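Long-range contact in lysozyme C (Equus asinus, PDB 5XUW), which hydrolyses the beta-1,4 linkages between N-acetylmuramic acid and N-acetyl-D-glucosamine in bacterial peptidoglycan and binds one calcium ion: residues Cys65-Arg70 / Ile78-Leu83. Sequence-based numbering, arbitrary orientation.
Sequences CKDNKR and IMCSKL. With CA (calcium ion), chain C.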
ATOM      1  N   CYS A  65       3.440 -10.509  -5.332  1.00 20.03           N
ATOM      2  CA  CYS A  65       3.231 -10.519  -6.789  1.00 21.09           C
ATOM      3  C   CYS A  65       4.378 -11.235  -7.468  1.00 21.63           C
ATOM      4  O   CYS A  65       5.420 -11.499  -6.855  1.00 21.48           O
ATOM      5  CB  CYS A  65       3.087  -9.092  -7.343  1.00 21.47           C
ATOM      6  SG  CYS A  65       4.548  -8.035  -7.206  1.00 22.34           S
ATOM      7  N   LYS A  66       4.185 -11.543  -8.747  1.00 22.59           N
ATOM      8  CA  LYS A  66       5.228 -12.197  -9.531  1.00 24.68           C
ATOM      9  C   LYS A  66       5.665 -11.369 -10.738  1.00 25.91           C
ATOM     10  O   LYS A  66       4.851 -10.866 -11.505  1.00 23.94           O
ATOM     11  CB  LYS A  66       4.817 -13.611  -9.944  1.00 26.27           C
ATOM     12  CG  LYS A  66       3.615 -13.716 -10.863  1.00 28.51           C
ATOM     13  CD  LYS A  66       3.667 -14.989 -11.698  1.00 29.99           C
ATOM     14  CE  LYS A  66       2.353 -15.181 -12.431  1.00 31.40           C
ATOM     15  NZ  LYS A  66       2.474 -16.043 -13.638  1.00 31.95           N
ATOM     16  N   ASP A  67       6.969 -11.168 -10.835  1.00 28.54           N
ATOM     17  CA  ASP A  67       7.602 -10.765 -12.074  1.00 32.08           C
ATOM     18  C   ASP A  67       8.462 -11.977 -12.412  1.00 36.91           C
ATOM     19  O   ASP A  67       8.636 -12.864 -11.570  1.00 38.83           O
ATOM     20  CB  ASP A  67       8.390  -9.448 -11.927  1.00 31.21           C
ATOM     21  CG  ASP A  67       9.451  -9.485 -10.825  1.00 31.93           C
ATOM     22  OD1 ASP A  67      10.112 -10.524 -10.626  1.00 31.13           O
ATOM     23  OD2 ASP A  67       9.643  -8.442 -10.167  1.00 30.90           O
ATOM     24  N   ASN A  68       8.989 -12.051 -13.621  1.00 43.12           N
ATOM     25  CA  ASN A  68       9.717 -13.260 -14.020  1.00 46.31           C
ATOM     26  C   ASN A  68      11.245 -13.084 -13.929  1.00 47.22           C
ATOM     27  O   ASN A  68      11.988 -13.624 -14.750  1.00 48.91           O
ATOM     28  CB  ASN A  68       9.234 -13.724 -15.402  1.00 48.09           C
ATOM     29  CG  ASN A  68       7.744 -14.058 -15.419  1.00 49.03           C
ATOM     30  OD1 ASN A  68       6.963 -13.425 -16.128  1.00 52.18           O
ATOM     31  ND2 ASN A  68       7.345 -15.046 -14.623  1.00 48.70           N
ATOM     32  N   LYS A  69      11.694 -12.338 -12.909  1.00 47.06           N
ATOM     33  CA  LYS A  69      13.121 -12.178 -12.584  1.00 46.71           C
ATOM     34  C   LYS A  69      13.522 -12.725 -11.196  1.00 44.65           C
ATOM     35  O   LYS A  69      14.704 -12.696 -10.843  1.00 45.71           O
ATOM     36  CB  LYS A  69      13.531 -10.703 -12.699  1.00 46.65           C
ATOM     37  CG  LYS A  69      13.023  -9.809 -11.580  1.00 46.20           C
ATOM     38  N   ARG A  70      12.554 -13.187 -10.404  1.00 41.73           N
ATOM     39  CA  ARG A  70      12.845 -13.970  -9.201  1.00 39.97           C
ATOM     40  C   ARG A  70      11.662 -14.856  -8.828  1.00 37.17           C
ATOM     41  O   ARG A  70      10.545 -14.654  -9.312  1.00 35.81           O
ATOM     42  CB  ARG A  70      13.242 -13.073  -8.014  1.00 41.85           C
ATOM     43  CG  ARG A  70      12.155 -12.135  -7.486  1.00 42.20           C
ATOM     44  CD  ARG A  70      12.345 -11.795  -6.010  1.00 42.48           C
ATOM     45  NE  ARG A  70      12.107 -12.956  -5.142  1.00 43.55           N
ATOM     46  CZ  ARG A  70      13.033 -13.653  -4.470  1.00 45.34           C
ATOM     47  NH1 ARG A  70      14.333 -13.344  -4.516  1.00 46.29           N
ATOM     48  NH2 ARG A  70      12.650 -14.694  -3.732  1.00 45.53           N
ATOM     49  N   ILE A  78      -0.977 -12.322  -8.880  1.00 23.45           N
ATOM     50  CA  ILE A  78      -0.970 -11.172  -9.771  1.00 23.01           C
ATOM     51  C   ILE A  78       0.427 -10.841 -10.289  1.00 22.92           C
ATOM     52  O   ILE A  78       1.426 -10.968  -9.565  1.00 21.26           O
ATOM     53  CB  ILE A  78      -1.625  -9.961  -9.058  1.00 23.71           C
ATOM     54  CG1 ILE A  78      -2.009  -8.874 -10.060  1.00 24.43           C
ATOM     55  CG2 ILE A  78      -0.735  -9.410  -7.944  1.00 23.56           C
ATOM     56  CD1 ILE A  78      -2.863  -7.790  -9.446  1.00 24.87           C
ATOM     57  N   MET A  79       0.480 -10.424 -11.554  1.00 22.80           N
ATOM     58  CA  MET A  79       1.705  -9.932 -12.162  1.00 25.07           C
ATOM     59  C   MET A  79       2.058  -8.585 -11.546  1.00 23.14           C
ATOM     60  O   MET A  79       1.180  -7.735 -11.386  1.00 22.28           O
ATOM     61  CB  MET A  79       1.533  -9.764 -13.682  1.00 29.33           C
ATOM     62  CG  MET A  79       2.622 -10.416 -14.495  1.00 34.41           C
ATOM     63  SD  MET A  79       2.535 -12.205 -14.332  1.00 42.33           S
ATOM     64  CE  MET A  79       4.043 -12.677 -15.172  1.00 43.47           C
ATOM     65  N   CYS A  80       3.333  -8.378 -11.222  1.00 21.56           N
ATOM     66  CA  CYS A  80       3.748  -7.142 -10.553  1.00 21.54           C
ATOM     67  C   CYS A  80       3.489  -5.890 -11.395  1.00 21.38           C
ATOM     68  O   CYS A  80       3.231  -4.822 -10.839  1.00 21.52           O
ATOM     69  CB  CYS A  80       5.220  -7.190 -10.138  1.00 21.88           C
ATOM     70  SG  CYS A  80       5.662  -8.432  -8.893  1.00 23.45           S
ATOM     71  N   SER A  81       3.526  -6.028 -12.722  1.00 21.06           N
ATOM     72  CA  SER A  81       3.220  -4.917 -13.637  1.00 21.21           C
ATOM     73  C   SER A  81       1.825  -4.314 -13.452  1.00 20.78           C
ATOM     74  O   SER A  81       1.629  -3.120 -13.712  1.00 20.15           O
ATOM     75  CB  SER A  81       3.395  -5.363 -15.096  1.00 21.73           C
ATOM     76  OG  SER A  81       2.593  -6.497 -15.379  1.00 23.08           O
ATOM     77  N   LYS A  82       0.874  -5.122 -12.984  1.00 19.56           N
ATOM     78  CA  LYS A  82      -0.489  -4.653 -12.724  1.00 20.44           C
ATOM     79  C   LYS A  82      -0.597  -3.777 -11.474  1.00 19.41           C
ATOM     80  O   LYS A  82      -1.662  -3.230 -11.184  1.00 18.93           O
ATOM     81  CB  LYS A  82      -1.437  -5.836 -12.621  1.00 21.88           C
ATOM     82  CG  LYS A  82      -1.457  -6.679 -13.896  1.00 23.09           C
ATOM     83  CD  LYS A  82      -2.057  -8.051 -13.668  1.00 25.51           C
ATOM     84  CE  LYS A  82      -3.566  -7.995 -13.618  1.00 26.39           C
ATOM     85  NZ  LYS A  82      -4.156  -7.830 -14.975  1.00 27.50           N
ATOM     86  N   LEU A  83       0.501  -3.658 -10.731  1.00 18.63           N
ATOM     87  CA  LEU A  83       0.593  -2.729  -9.610  1.00 18.36           C
ATOM     88  C   LEU A  83       1.281  -1.420 -10.010  1.00 18.16           C
ATOM     89  O   LEU A  83       1.646  -0.636  -9.140  1.00 18.44           O
ATOM     90  CB  LEU A  83       1.348  -3.408  -8.461  1.00 18.75           C
ATOM     91  CG  LEU A  83       0.802  -4.782  -8.060  1.00 18.98           C
ATOM     92  CD1 LEU A  83       1.724  -5.455  -7.054  1.00 19.55           C
ATOM     93  CD2 LEU A  83      -0.613  -4.654  -7.510  1.00 19.67           C
TER
HETATM   94 CA    CA C 201      -3.222  -1.706 -10.422  1.00 17.61          CA
HETATM   95  O   HOH W   1      -1.729   0.120  -9.928  1.00 17.90           O
HETATM   96  O   HOH W   2      -4.771  -2.509 -12.013  1.00 25.01           O
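C65 and C80 are joined by a disulfide, SG to SG 2.1 Å, and bury the largest areas of this contact. In this C-type lysozyme it pins together two parts of the long loop between strand 59-60 and helix 89-100. The S-S torsion is 95°, close to the relaxed value. SG of C65 lies between its own backbone N and carbonyl carbon (chi1 65°), a position that turns it to its partner. The CD1 methyl of L83 packs against this sulfur at 3.8 Å, and CG2 of I78 lies 3.9 Å from CB of C65. Y54 of strand 53-54 also touches C65, C80 and L83, and both cysteines are buried.

Beside the disulfide, K66 and M79 form a single beta bridge. N of K66 donates to O of I78 at 2.9 Å, nearly straight at hydrogen. N of C80 donates to O of K66, also at 2.9 Å, from well above the carbonyl plane. Both side chains run away from the disulfide and pass each other at a slant. CE of the extended lysine meets SD of M79 at 3.5 Å. M79 bends at chi2 (67°), and its CE methyl reaches OD1 of N68 at 3.2 Å.

C80 begins the 3-10 turn 80-82. O of K82 binds the calcium ion at 2.3 Å, together with D85, N87, D90, D91 and two waters. The chemistry implies a loop fixed twice, by a buried covalent link with L83 and I78 packed against C65 and by paired backbone bonds, in a segment that itself supplies a calcium ligand.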